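Local atomic coordinates of beta-lactamase (Sebaldella termitidis, PDB entry 6N1N), a protein that probably hydrolyses beta-lactam antibiotics to substituted beta-amino acids, as a class D serine beta-lactamase. Residues A[13-18]-A[239-244]; A[28-33]-A[157-162]; A[35-38]-A[42-45]; A[121-126]-A[151-156]. All coordinates share one frame; numbering follows the deposited sequence.

Contact 1: A[13-18]-A[239-244]; sequences QKIFDE and TMMAFR
Ile15 packs its branched end against the terminal methyl of Met241, which is selenomethionine in this crystal. The methyl CE of Met241 lies 3.8 Å from CG2 of Ile15 and 4.0 Å from its CG1, so it sits against the fork of the side chain. The two side chains meet at a slant. The bend in Met241 comes at its last torsion (chi3 41°), which turns CE out of the line of the extended CG-SE part. In Ile15, CG1 stands beside the backbone N and anti to the carbonyl carbon (chi1 -59°), a setting that presents both branches to that one methyl. The longer branch carries CD1 on to the other backbone, 4.2 Å from the N of Ala242. The nearest CA atoms, those of Ile15 and Ala242, are 8.1 Å apart, and Ile15 spans that distance toward the Ala242 backbone. These residues belong to the N-terminal helix 11-18 and the C-terminal helix 228-245, which pair on one face of the central sheet as in other serine beta-lactamases. On the sheet side of the second helix, Thr239 packs on Phe216 and Val218 of strand 212-222. Leu238 adds to the apolar surface beside Ile15 and also touches Phe16, while Met241 rests on Phe234 of its own helix.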
loop_
_atom_site.group_PDB
_atom_site.type_symbol
_atom_site.label_atom_id
_atom_site.label_comp_id
_atom_site.label_asym_id
_atom_site.label_seq_id
_atom_site.Cartn_x
_atom_site.Cartn_y
_atom_site.Cartn_z
ATOM N N GLN A 13 -8.616 -16.635 -9.546
ATOM C CA GLN A 13 -9.979 -16.117 -9.592
ATOM C C GLN A 13 -10.913 -16.903 -8.686
ATOM O O GLN A 13 -11.862 -16.338 -8.130
ATOM C CB GLN A 13 -10.518 -16.142 -11.017
ATOM C CG GLN A 13 -11.922 -15.554 -11.117
ATOM C CD GLN A 13 -11.937 -14.084 -10.782
ATOM O OE1 GLN A 13 -11.064 -13.336 -11.216
ATOM N NE2 GLN A 13 -12.925 -13.657 -10.001
ATOM N N LYS A 14 -10.682 -18.205 -8.541
ATOM C CA LYS A 14 -11.522 -19.021 -7.672
ATOM C C LYS A 14 -11.542 -18.502 -6.237
ATOM O O LYS A 14 -12.562 -18.641 -5.556
ATOM C CB LYS A 14 -11.033 -20.472 -7.726
ATOM C CG LYS A 14 -11.669 -21.422 -6.716
ATOM C CD LYS A 14 -10.819 -22.692 -6.525
ATOM C CE LYS A 14 -9.456 -22.388 -5.873
ATOM N NZ LYS A 14 -8.568 -23.588 -5.761
ATOM N N ILE A 15 -10.443 -17.921 -5.747
ATOM C CA ILE A 15 -10.444 -17.434 -4.372
ATOM C C ILE A 15 -11.415 -16.276 -4.237
ATOM O O ILE A 15 -12.113 -16.133 -3.222
ATOM C CB ILE A 15 -9.028 -17.010 -3.928
ATOM C CG1 ILE A 15 -8.043 -18.173 -4.037
ATOM C CG2 ILE A 15 -9.078 -16.460 -2.495
ATOM C CD1 ILE A 15 -6.580 -17.723 -4.016
ATOM N N PHE A 16 -11.491 -15.437 -5.261
ATOM C CA PHE A 16 -12.443 -14.337 -5.236
ATOM C C PHE A 16 -13.865 -14.863 -5.305
ATOM O O PHE A 16 -14.725 -14.470 -4.507
ATOM C CB PHE A 16 -12.112 -13.367 -6.373
ATOM C CG PHE A 16 -10.907 -12.523 -6.074
ATOM C CD1 PHE A 16 -11.039 -11.182 -5.717
ATOM C CD2 PHE A 16 -9.651 -13.083 -6.084
ATOM C CE1 PHE A 16 -9.934 -10.425 -5.413
ATOM C CE2 PHE A 16 -8.522 -12.339 -5.762
ATOM C CZ PHE A 16 -8.649 -11.019 -5.433
ATOM N N ASP A 17 -14.113 -15.802 -6.217
ATOM C CA ASP A 17 -15.452 -16.347 -6.406
ATOM C C ASP A 17 -15.961 -17.018 -5.139
ATOM O O ASP A 17 -17.121 -16.835 -4.749
ATOM C CB ASP A 17 -15.448 -17.354 -7.558
ATOM C CG ASP A 17 -15.187 -16.699 -8.909
ATOM O OD1 ASP A 17 -15.229 -15.446 -9.000
ATOM O OD2 ASP A 17 -14.934 -17.449 -9.870
ATOM N N GLU A 18 -15.118 -17.827 -4.502
ATOM C CA GLU A 18 -15.534 -18.512 -3.283
ATOM C C GLU A 18 -15.768 -17.558 -2.121
ATOM O O GLU A 18 -16.369 -17.968 -1.125
ATOM C CB GLU A 18 -14.500 -19.579 -2.894
ATOM C CG GLU A 18 -14.514 -20.790 -3.823
ATOM C CD GLU A 18 -13.431 -21.816 -3.509
ATOM O OE1 GLU A 18 -12.691 -21.629 -2.521
ATOM O OE2 GLU A 18 -13.321 -22.809 -4.260
ATOM N N THR A 239 -4.051 -12.937 0.346
ATOM C CA THR A 239 -2.779 -12.725 -0.331
ATOM C C THR A 239 -1.845 -13.916 -0.115
ATOM O O THR A 239 -1.201 -14.400 -1.062
ATOM C CB THR A 239 -2.173 -11.411 0.177
ATOM O OG1 THR A 239 -3.143 -10.359 0.023
ATOM C CG2 THR A 239 -0.936 -11.030 -0.588
HETATM N N MSE A 240 -1.773 -14.422 1.121
HETATM C CA MSE A 240 -0.888 -15.551 1.418
HETATM C C MSE A 240 -1.351 -16.798 0.695
HETATM O O MSE A 240 -0.525 -17.595 0.244
HETATM C CB MSE A 240 -0.816 -15.838 2.924
HETATM C CG MSE A 240 -0.398 -14.626 3.774
HETATM SE SE MSE A 240 1.330 -13.837 3.283
HETATM C CE MSE A 240 2.469 -14.992 4.378
HETATM N N MSE A 241 -2.670 -16.977 0.593
HETATM C CA MSE A 241 -3.208 -18.099 -0.180
HETATM C C MSE A 241 -2.807 -18.027 -1.653
HETATM O O MSE A 241 -2.463 -19.052 -2.246
HETATM C CB MSE A 241 -4.737 -18.171 -0.037
HETATM C CG MSE A 241 -5.139 -18.654 1.322
HETATM SE SE MSE A 241 -7.067 -18.450 1.562
HETATM C CE MSE A 241 -7.572 -19.020 -0.179
ATOM N N ALA A 242 -2.875 -16.831 -2.245
ATOM C CA ALA A 242 -2.409 -16.657 -3.613
ATOM C C ALA A 242 -0.933 -17.013 -3.732
ATOM O O ALA A 242 -0.540 -17.707 -4.678
ATOM C CB ALA A 242 -2.654 -15.226 -4.081
ATOM N N PHE A 243 -0.101 -16.556 -2.785
ATOM C CA PHE A 243 1.315 -16.915 -2.829
ATOM C C PHE A 243 1.509 -18.436 -2.770
ATOM O O PHE A 243 2.318 -18.998 -3.522
ATOM C CB PHE A 243 2.099 -16.275 -1.669
ATOM C CG PHE A 243 2.176 -14.763 -1.687
ATOM C CD1 PHE A 243 2.040 -14.019 -2.844
ATOM C CD2 PHE A 243 2.417 -14.084 -0.493
ATOM C CE1 PHE A 243 2.127 -12.619 -2.803
ATOM C CE2 PHE A 243 2.509 -12.689 -0.475
ATOM C CZ PHE A 243 2.377 -11.975 -1.639
ATOM N N ARG A 244 0.787 -19.116 -1.873
ATOM C CA ARG A 244 0.923 -20.566 -1.772
ATOM C C ARG A 244 0.449 -21.244 -3.046
ATOM O O ARG A 244 1.057 -22.212 -3.499
ATOM C CB ARG A 244 0.159 -21.092 -0.550
ATOM C CG ARG A 244 0.873 -20.713 0.761
ATOM C CD ARG A 244 0.328 -21.433 1.987
ATOM N NE ARG A 244 -1.031 -21.004 2.278
ATOM C CZ ARG A 244 -1.364 -20.048 3.154
ATOM N NH1 ARG A 244 -0.443 -19.411 3.866
ATOM N NH2 ARG A 244 -2.637 -19.740 3.313
#

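Contact 2: A[28-33]-A[157-162]; sequences YDYKNK and LYEEKF
Tyr30 reaches from the end of strand 22-29 to Tyr158 and Glu159 in the last turn of helix 147-159. From CB the chain sets CG anti to the backbone N (chi1 -179°), which extends the ring toward the helix. On one side of the ring, CE2 lies 4.0 Å from CE2 of Tyr158, whose edge comes over the rim of the Tyr30 face. Centroids 5.4 Å apart and planes at 77° make this a T-shaped pair. On the other flank, CE1 is 3.2 Å from OE2 of Glu159, which lies in the ring plane. At the tip, OH of Tyr30 donates to OE2 of Glu159 at 2.6 Å, and OE2 accepts through its anti lone pair, with the carboxylate turned 78° from the ring. The second oxygen of Glu159, OE1, forms a salt bridge with NZ of Lys161 at 2.9 Å, so each oxygen has its own partner; the ammonium would probably help to stabilise the negative charge. Glu160, with positive phi, ends the helix in a Schellman motif, and Asp29 OD1 takes the N-H of Asn32 at 3.0 Å in an Asx motif. Tyr158 also sets its ring edge-to-face with Tyr206. The arrangement is that of a beta-hairpin turn, here joining antiparallel strands 22-29 and 34-37, pinned through one tyrosine to the C-terminal end of a helix.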
loop_
_atom_site.group_PDB
_atom_site.type_symbol
_atom_site.label_atom_id
_atom_site.label_comp_id
_atom_site.label_asym_id
_atom_site.label_seq_id
_atom_site.Cartn_x
_atom_site.Cartn_y
_atom_site.Cartn_z
ATOM N N TYR A 28 3.939 -9.314 -9.556
ATOM C CA TYR A 28 5.070 -9.217 -10.473
ATOM C C TYR A 28 6.254 -9.961 -9.879
ATOM O O TYR A 28 6.740 -9.608 -8.798
ATOM C CB TYR A 28 5.440 -7.768 -10.743
ATOM C CG TYR A 28 6.594 -7.600 -11.719
ATOM C CD1 TYR A 28 6.419 -7.845 -13.063
ATOM C CD2 TYR A 28 7.826 -7.185 -11.279
ATOM C CE1 TYR A 28 7.462 -7.687 -13.956
ATOM C CE2 TYR A 28 8.876 -7.005 -12.158
ATOM C CZ TYR A 28 8.694 -7.255 -13.496
ATOM O OH TYR A 28 9.731 -7.093 -14.397
ATOM N N ASP A 29 6.692 -10.989 -10.593
ATOM C CA ASP A 29 7.895 -11.759 -10.316
ATOM C C ASP A 29 9.087 -10.980 -10.868
ATOM O O ASP A 29 9.238 -10.837 -12.078
ATOM C CB ASP A 29 7.699 -13.140 -10.942
ATOM C CG ASP A 29 8.935 -14.022 -10.888
ATOM O OD1 ASP A 29 10.044 -13.501 -10.752
ATOM O OD2 ASP A 29 8.778 -15.258 -11.034
ATOM N N TYR A 30 9.928 -10.471 -9.971
ATOM C CA TYR A 30 10.978 -9.524 -10.334
ATOM C C TYR A 30 12.112 -10.180 -11.112
ATOM O O TYR A 30 12.539 -9.671 -12.161
ATOM C CB TYR A 30 11.499 -8.872 -9.044
ATOM C CG TYR A 30 12.581 -7.850 -9.251
ATOM C CD1 TYR A 30 12.277 -6.561 -9.652
ATOM C CD2 TYR A 30 13.899 -8.168 -9.018
ATOM C CE1 TYR A 30 13.286 -5.613 -9.838
ATOM C CE2 TYR A 30 14.902 -7.225 -9.188
ATOM C CZ TYR A 30 14.588 -5.962 -9.594
ATOM O OH TYR A 30 15.595 -5.060 -9.778
ATOM N N LYS A 31 12.635 -11.296 -10.603
ATOM C CA LYS A 31 13.763 -11.949 -11.254
ATOM C C LYS A 31 13.403 -12.409 -12.666
ATOM O O LYS A 31 14.185 -12.231 -13.619
ATOM C CB LYS A 31 14.221 -13.127 -10.401
ATOM C CG LYS A 31 15.256 -14.006 -11.028
ATOM C CD LYS A 31 15.871 -14.933 -10.002
ATOM C CE LYS A 31 14.948 -16.048 -9.636
ATOM N NZ LYS A 31 15.592 -16.961 -8.624
ATOM N N ASN A 32 12.220 -12.998 -12.823
ATOM C CA ASN A 32 11.798 -13.550 -14.101
ATOM C C ASN A 32 11.032 -12.566 -14.977
ATOM O O ASN A 32 10.788 -12.879 -16.148
ATOM C CB ASN A 32 10.953 -14.800 -13.854
ATOM C CG ASN A 32 11.751 -15.900 -13.199
ATOM O OD1 ASN A 32 12.813 -16.315 -13.722
ATOM N ND2 ASN A 32 11.279 -16.390 -12.060
ATOM N N LYS A 33 10.686 -11.392 -14.446
ATOM C CA LYS A 33 9.898 -10.381 -15.156
ATOM C C LYS A 33 8.578 -10.966 -15.670
ATOM O O LYS A 33 8.253 -10.922 -16.859
ATOM C CB LYS A 33 10.725 -9.760 -16.294
ATOM C CG LYS A 33 12.055 -9.215 -15.848
ATOM C CD LYS A 33 12.718 -8.422 -16.978
ATOM C CE LYS A 33 13.982 -7.714 -16.514
ATOM N NZ LYS A 33 15.082 -8.670 -16.279
ATOM N N LEU A 157 10.643 1.852 -5.788
ATOM C CA LEU A 157 11.098 1.971 -4.405
ATOM C C LEU A 157 12.159 0.921 -4.088
ATOM O O LEU A 157 13.254 1.239 -3.576
ATOM C CB LEU A 157 9.876 1.862 -3.458
ATOM C CG LEU A 157 9.994 2.179 -1.969
ATOM C CD1 LEU A 157 8.618 2.127 -1.241
ATOM C CD2 LEU A 157 10.952 1.271 -1.256
ATOM N N TYR A 158 11.863 -0.342 -4.413
ATOM C CA TYR A 158 12.816 -1.421 -4.181
ATOM C C TYR A 158 14.149 -1.170 -4.876
ATOM O O TYR A 158 15.213 -1.402 -4.282
ATOM C CB TYR A 158 12.196 -2.738 -4.645
ATOM C CG TYR A 158 13.147 -3.911 -4.537
ATOM C CD1 TYR A 158 13.429 -4.483 -3.310
ATOM C CD2 TYR A 158 13.758 -4.429 -5.658
ATOM C CE1 TYR A 158 14.312 -5.553 -3.195
ATOM C CE2 TYR A 158 14.626 -5.485 -5.567
ATOM C CZ TYR A 158 14.895 -6.058 -4.327
ATOM O OH TYR A 158 15.772 -7.121 -4.252
ATOM N N GLU A 159 14.119 -0.735 -6.131
ATOM C CA GLU A 159 15.338 -0.441 -6.879
ATOM C C GLU A 159 15.978 0.871 -6.460
ATOM O O GLU A 159 17.101 1.170 -6.892
ATOM C CB GLU A 159 15.025 -0.422 -8.375
ATOM C CG GLU A 159 14.794 -1.824 -8.933
ATOM C CD GLU A 159 14.507 -1.846 -10.426
ATOM O OE1 GLU A 159 14.153 -0.780 -10.979
ATOM O OE2 GLU A 159 14.647 -2.931 -11.034
ATOM N N GLU A 160 15.298 1.639 -5.608
ATOM C CA GLU A 160 15.742 2.955 -5.135
ATOM C C GLU A 160 16.018 3.917 -6.292
ATOM O O GLU A 160 17.002 4.663 -6.307
ATOM C CB GLU A 160 16.946 2.814 -4.193
ATOM C CG GLU A 160 16.618 1.827 -3.083
ATOM C CD GLU A 160 17.487 1.887 -1.846
ATOM O OE1 GLU A 160 18.384 2.750 -1.742
ATOM O OE2 GLU A 160 17.246 1.028 -0.985
ATOM N N LYS A 161 15.098 3.931 -7.261
ATOM C CA LYS A 161 15.223 4.770 -8.445
ATOM C C LYS A 161 14.801 6.214 -8.229
ATOM O O LYS A 161 15.206 7.095 -9.013
ATOM C CB LYS A 161 14.385 4.185 -9.584
ATOM C CG LYS A 161 14.946 2.897 -10.203
ATOM C CD LYS A 161 16.309 3.110 -10.823
ATOM C CE LYS A 161 16.459 2.342 -12.132
ATOM N NZ LYS A 161 16.370 0.871 -11.942
ATOM N N PHE A 162 13.978 6.483 -7.220
ATOM C CA PHE A 162 13.554 7.843 -6.948
ATOM C C PHE A 162 14.702 8.631 -6.328
ATOM O O PHE A 162 15.573 8.071 -5.665
ATOM C CB PHE A 162 12.367 7.854 -5.987
ATOM C CG PHE A 162 11.200 7.002 -6.421
ATOM C CD1 PHE A 162 10.698 7.082 -7.696
ATOM C CD2 PHE A 162 10.596 6.123 -5.526
ATOM C CE1 PHE A 162 9.610 6.290 -8.080
ATOM C CE2 PHE A 162 9.484 5.343 -5.905
ATOM C CZ PHE A 162 9.005 5.439 -7.175
#

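Contact 3: A[35-38]-A[42-45]; sequences WIYS and DSKI
Tyr37 and Ser43 meet by van der Waals packing, with the serine at the edge of the ring and near its plane. CB of Ser43 lies 3.8 Å from CD1 of Tyr37. Its OG comes closer still, but Ser43 was modelled in two conformers, so that approach describes one of them; in it, OG is hydrogen-bonded to Thr26 OG1 and to Asn39 O. The polar link runs through water 1, which stands 2.9 Å from Tyr37 OH and accepts from Lys44 NZ at 2.6 Å. The water closes a gap of 4.0 Å between OH and NZ. Lys44 bends at chi2 (-76°) and is extended beyond it, so that its chain runs at about a right angle to Tyr37 and its NZ ends near the hydroxyl; NZ also has long, weak ion pairs with Glu40 OE2 and Glu148 OE1. Tyr37 OH also lies 3.4 Å above the ring plane of Trp35, toward its rim. Strand 34-37 pairs with strand 22-29, whose Thr26 touches Tyr37, while helix 147-159 receives Trp35 on Ile151, and Glu148 of that helix makes a backbone hydrogen bond with Ser43.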
loop_
_atom_site.group_PDB
_atom_site.type_symbol
_atom_site.label_atom_id
_atom_site.label_comp_id
_atom_site.label_asym_id
_atom_site.label_seq_id
_atom_site.Cartn_x
_atom_site.Cartn_y
_atom_site.Cartn_z
ATOM N N TRP A 35 4.373 -10.927 -15.100
ATOM C CA TRP A 35 3.132 -10.408 -14.540
ATOM C C TRP A 35 2.115 -11.537 -14.406
ATOM O O TRP A 35 1.848 -12.261 -15.373
ATOM C CB TRP A 35 2.552 -9.300 -15.429
ATOM C CG TRP A 35 3.290 -8.000 -15.343
ATOM C CD1 TRP A 35 4.335 -7.607 -16.128
ATOM C CD2 TRP A 35 3.056 -6.923 -14.423
ATOM N NE1 TRP A 35 4.765 -6.360 -15.764
ATOM C CE2 TRP A 35 4.011 -5.919 -14.711
ATOM C CE3 TRP A 35 2.139 -6.704 -13.392
ATOM C CZ2 TRP A 35 4.049 -4.716 -14.027
ATOM C CZ3 TRP A 35 2.192 -5.517 -12.705
ATOM C CH2 TRP A 35 3.134 -4.530 -13.021
ATOM N N ILE A 36 1.541 -11.665 -13.214
ATOM C CA ILE A 36 0.506 -12.648 -12.907
ATOM C C ILE A 36 -0.776 -11.901 -12.559
ATOM O O ILE A 36 -0.795 -11.123 -11.590
ATOM C CB ILE A 36 0.917 -13.541 -11.731
ATOM C CG1 ILE A 36 2.242 -14.243 -12.006
ATOM C CG2 ILE A 36 -0.137 -14.579 -11.449
ATOM C CD1 ILE A 36 2.989 -14.585 -10.744
ATOM N N TYR A 37 -1.851 -12.176 -13.304
ATOM C CA TYR A 37 -3.127 -11.514 -13.091
ATOM C C TYR A 37 -4.238 -12.510 -12.788
ATOM O O TYR A 37 -4.379 -13.514 -13.488
ATOM C CB TYR A 37 -3.585 -10.724 -14.307
ATOM C CG TYR A 37 -2.640 -9.686 -14.834
ATOM C CD1 TYR A 37 -2.571 -8.443 -14.239
ATOM C CD2 TYR A 37 -1.869 -9.928 -15.974
ATOM C CE1 TYR A 37 -1.732 -7.470 -14.740
ATOM C CE2 TYR A 37 -1.024 -8.957 -16.480
ATOM C CZ TYR A 37 -0.968 -7.734 -15.850
ATOM O OH TYR A 37 -0.157 -6.748 -16.355
ATOM N N SER A 38 -5.067 -12.216 -11.779
ATOM C CA SER A 38 -6.350 -12.919 -11.708
ATOM C C SER A 38 -7.354 -12.294 -12.666
ATOM O O SER A 38 -8.255 -12.978 -13.166
ATOM C CB SER A 38 -6.906 -12.928 -10.282
ATOM O OG SER A 38 -7.249 -11.634 -9.793
ATOM N N ASP A 42 -8.950 -5.531 -14.558
ATOM C CA ASP A 42 -9.135 -4.841 -13.282
ATOM C C ASP A 42 -7.848 -4.170 -12.821
ATOM O O ASP A 42 -7.889 -3.151 -12.126
ATOM C CB ASP A 42 -9.614 -5.824 -12.207
ATOM C CG ASP A 42 -10.008 -5.139 -10.933
ATOM O OD1 ASP A 42 -10.986 -4.348 -10.981
ATOM O OD2 ASP A 42 -9.348 -5.362 -9.881
ATOM N N SER A 43 -6.701 -4.730 -13.198
ATOM C CA SER A 43 -5.406 -4.215 -12.772
ATOM C C SER A 43 -5.107 -2.829 -13.331
ATOM O O SER A 43 -4.173 -2.173 -12.841
ATOM C CB SER A 43 -4.309 -5.199 -13.200
ATOM O OG SER A 43 -4.587 -6.497 -12.686
ATOM N N LYS A 44 -5.864 -2.376 -14.334
ATOM C CA LYS A 44 -5.676 -1.061 -14.945
ATOM C C LYS A 44 -6.612 0.000 -14.365
ATOM O O LYS A 44 -6.487 1.182 -14.709
ATOM C CB LYS A 44 -5.937 -1.096 -16.465
ATOM C CG LYS A 44 -5.555 -2.374 -17.193
ATOM C CD LYS A 44 -4.079 -2.527 -17.428
ATOM C CE LYS A 44 -3.830 -3.860 -18.136
ATOM N NZ LYS A 44 -2.406 -4.128 -18.450
ATOM N N ILE A 45 -7.542 -0.384 -13.521
ATOM C CA ILE A 45 -8.564 0.530 -13.017
ATOM C C ILE A 45 -8.071 1.252 -11.766
ATOM O O ILE A 45 -7.676 0.621 -10.777
ATOM C CB ILE A 45 -9.866 -0.238 -12.744
ATOM C CG1 ILE A 45 -10.422 -0.833 -14.053
ATOM C CG2 ILE A 45 -10.892 0.660 -12.108
ATOM C CD1 ILE A 45 -11.576 -1.782 -13.841
HETATM O O HOH W 1 -1.517 -4.188 -16.057
#

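Contact 4: A[121-126]-A[151-156]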
loop_
_atom_site.group_PDB
_atom_site.type_symbol
_atom_site.label_atom_id
_atom_site.label_comp_id
_atom_site.label_asym_id
_atom_site.label_seq_id
_atom_site.Cartn_x
_atom_site.Cartn_y
_atom_site.Cartn_z
ATOM N N LYS A 121 4.581 13.168 -9.077
ATOM C CA LYS A 121 5.170 13.063 -10.415
ATOM C C LYS A 121 6.386 12.139 -10.405
ATOM O O LYS A 121 6.501 11.235 -11.246
ATOM C CB LYS A 121 5.536 14.457 -10.917
ATOM C CG LYS A 121 6.174 14.484 -12.303
ATOM C CD LYS A 121 6.376 15.927 -12.779
ATOM C CE LYS A 121 7.409 16.041 -13.903
ATOM N NZ LYS A 121 6.809 15.930 -15.264
ATOM N N GLU A 122 7.305 12.362 -9.463
ATOM C CA GLU A 122 8.481 11.508 -9.316
ATOM C C GLU A 122 8.083 10.052 -9.149
ATOM O O GLU A 122 8.713 9.150 -9.724
ATOM C CB GLU A 122 9.289 12.017 -8.119
ATOM C CG GLU A 122 10.504 11.199 -7.692
ATOM C CD GLU A 122 11.694 11.378 -8.598
ATOM O OE1 GLU A 122 11.612 12.199 -9.534
ATOM O OE2 GLU A 122 12.719 10.694 -8.383
ATOM N N PHE A 123 7.025 9.801 -8.381
ATOM C CA PHE A 123 6.567 8.463 -8.043
ATOM C C PHE A 123 5.644 7.850 -9.099
ATOM O O PHE A 123 5.246 6.682 -8.946
ATOM C CB PHE A 123 5.817 8.490 -6.698
ATOM C CG PHE A 123 6.671 8.773 -5.502
ATOM C CD1 PHE A 123 8.055 8.799 -5.581
ATOM C CD2 PHE A 123 6.072 9.025 -4.281
ATOM C CE1 PHE A 123 8.828 9.055 -4.457
ATOM C CE2 PHE A 123 6.844 9.291 -3.159
ATOM C CZ PHE A 123 8.225 9.300 -3.266
ATOM N N ASN A 124 5.270 8.601 -10.145
ATOM C CA ASN A 124 4.290 8.130 -11.130
ATOM C C ASN A 124 3.045 7.588 -10.422
ATOM O O ASN A 124 2.568 6.486 -10.682
ATOM C CB ASN A 124 4.902 7.055 -12.034
ATOM C CG ASN A 124 6.232 7.466 -12.595
ATOM O OD1 ASN A 124 6.304 8.391 -13.404
ATOM N ND2 ASN A 124 7.300 6.790 -12.164
ATOM N N TYR A 125 2.524 8.378 -9.493
ATOM C CA TYR A 125 1.563 7.856 -8.527
ATOM C C TYR A 125 0.162 8.112 -9.045
ATOM O O TYR A 125 -0.522 9.068 -8.666
ATOM C CB TYR A 125 1.793 8.450 -7.153
ATOM C CG TYR A 125 1.180 7.585 -6.053
ATOM C CD1 TYR A 125 1.901 6.530 -5.487
ATOM C CD2 TYR A 125 -0.126 7.762 -5.650
ATOM C CE1 TYR A 125 1.346 5.719 -4.500
ATOM C CE2 TYR A 125 -0.701 6.950 -4.660
ATOM C CZ TYR A 125 0.050 5.940 -4.083
ATOM O OH TYR A 125 -0.511 5.128 -3.130
ATOM N N GLY A 126 -0.285 7.204 -9.914
ATOM C CA GLY A 126 -1.671 7.215 -10.353
ATOM C C GLY A 126 -2.010 8.458 -11.149
ATOM O O GLY A 126 -1.222 8.933 -11.977
ATOM N N ILE A 151 2.251 -1.385 -8.128
ATOM C CA ILE A 151 3.402 -2.267 -8.278
ATOM C C ILE A 151 4.558 -1.523 -8.925
ATOM O O ILE A 151 5.715 -1.671 -8.512
ATOM C CB ILE A 151 3.006 -3.519 -9.075
ATOM C CG1 ILE A 151 2.164 -4.447 -8.170
ATOM C CG2 ILE A 151 4.241 -4.223 -9.637
ATOM C CD1 ILE A 151 1.465 -5.568 -8.881
ATOM N N ASP A 152 4.292 -0.724 -9.952
ATOM C CA ASP A 152 5.404 -0.046 -10.610
ATOM C C ASP A 152 6.088 0.913 -9.643
ATOM O O ASP A 152 7.320 1.005 -9.622
ATOM C CB ASP A 152 4.920 0.645 -11.884
ATOM C CG ASP A 152 4.904 -0.338 -13.096
ATOM O OD1 ASP A 152 5.855 -1.155 -13.240
ATOM O OD2 ASP A 152 3.943 -0.334 -13.879
ATOM N N PHE A 153 5.299 1.564 -8.781
ATOM C CA PHE A 153 5.854 2.438 -7.747
ATOM C C PHE A 153 6.689 1.638 -6.746
ATOM O O PHE A 153 7.792 2.061 -6.365
ATOM C CB PHE A 153 4.706 3.183 -7.054
ATOM C CG PHE A 153 5.053 3.692 -5.675
ATOM C CD1 PHE A 153 5.827 4.817 -5.504
ATOM C CD2 PHE A 153 4.631 3.005 -4.561
ATOM C CE1 PHE A 153 6.163 5.248 -4.225
ATOM C CE2 PHE A 153 4.956 3.428 -3.299
ATOM C CZ PHE A 153 5.713 4.538 -3.118
ATOM N N LEU A 154 6.203 0.469 -6.353
ATOM C CA LEU A 154 6.915 -0.352 -5.386
ATOM C C LEU A 154 8.212 -0.915 -5.972
ATOM O O LEU A 154 9.193 -1.024 -5.248
ATOM C CB LEU A 154 6.027 -1.479 -4.888
ATOM C CG LEU A 154 4.855 -1.043 -4.012
ATOM C CD1 LEU A 154 3.804 -2.116 -3.932
ATOM C CD2 LEU A 154 5.338 -0.675 -2.618
ATOM N N ILE A 155 8.231 -1.259 -7.271
ATOM C CA ILE A 155 9.470 -1.710 -7.910
ATOM C C ILE A 155 10.512 -0.599 -7.887
ATOM O O ILE A 155 11.701 -0.826 -7.605
ATOM C CB ILE A 155 9.195 -2.182 -9.352
ATOM C CG1 ILE A 155 8.316 -3.428 -9.380
ATOM C CG2 ILE A 155 10.497 -2.481 -10.081
ATOM C CD1 ILE A 155 7.737 -3.738 -10.736
ATOM N N ASN A 156 10.100 0.610 -8.262
ATOM C CA ASN A 156 11.000 1.751 -8.217
ATOM C C ASN A 156 11.497 2.031 -6.800
ATOM O O ASN A 156 12.630 2.463 -6.617
ATOM C CB ASN A 156 10.309 2.983 -8.808
ATOM C CG ASN A 156 10.333 2.978 -10.319
ATOM O OD1 ASN A 156 11.341 2.631 -10.924
ATOM N ND2 ASN A 156 9.223 3.341 -10.936
HETATM O O HOH W 2 6.603 4.410 -10.292
#
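Phe123 and Phe153 bring their CA atoms to 6.1 Å, where the chain leaves helix 113-122 through a Schellman motif at Asn124 and passes helix 147-159. Their side chains lie alongside each other and point the same way. CE1 of Phe153 stands over the rim of one Phe123 face, 3.8 Å from CD2, with the planes inclined at 56°. Tyr125, centre of an inverse gamma turn, directs its ring edge at a face of Phe153 in a T-shaped pair (centroids 5.5 Å apart, planes at 84°). Water 2 forms the polar side, 3.1 Å from Asn124 ND2, 2.9 Å from Asn156 ND2 and 3.0 Å from Phe123 O. Tyr125 opens the Tyr-Gly-Asn motif of class D enzymes, its side chain about 9 Å from that of Ser51, the predicted acylated serine. The ND2 groups of Asn124 and Asn156, 4.1 Å apart, are both donors, and the water accepts from each and donates to Phe123 O, while the aromatic cluster packs the first residue of the motif, Tyr125, against helix 147-159.

In the fold
Contacts 1 and 4 are buried, contact 3 is partly so and contact 2 lies at the surface. Their chemistry differs: contact 1 joins the terminal helices by apolar side-chain packing, contact 4 is aromatic with one bridging water, contact 3 is slighter and partly water-linked, and contact 2 combines a T-shaped tyrosine pair with a direct hydrogen bond to a carboxylate. Contacts 2 and 4 share helix 147-159, their centres 11 Å apart, and Phe162 packs on Asn156 between them. Contacts 2 and 3 use adjacent strands, where Tyr28 meets Trp35; Trp35 in turn touches Ile151 of contact 4. Contact 1 reaches contact 3 through Gln13 and Phe16 at Ser38, but does not touch contacts 2 and 4.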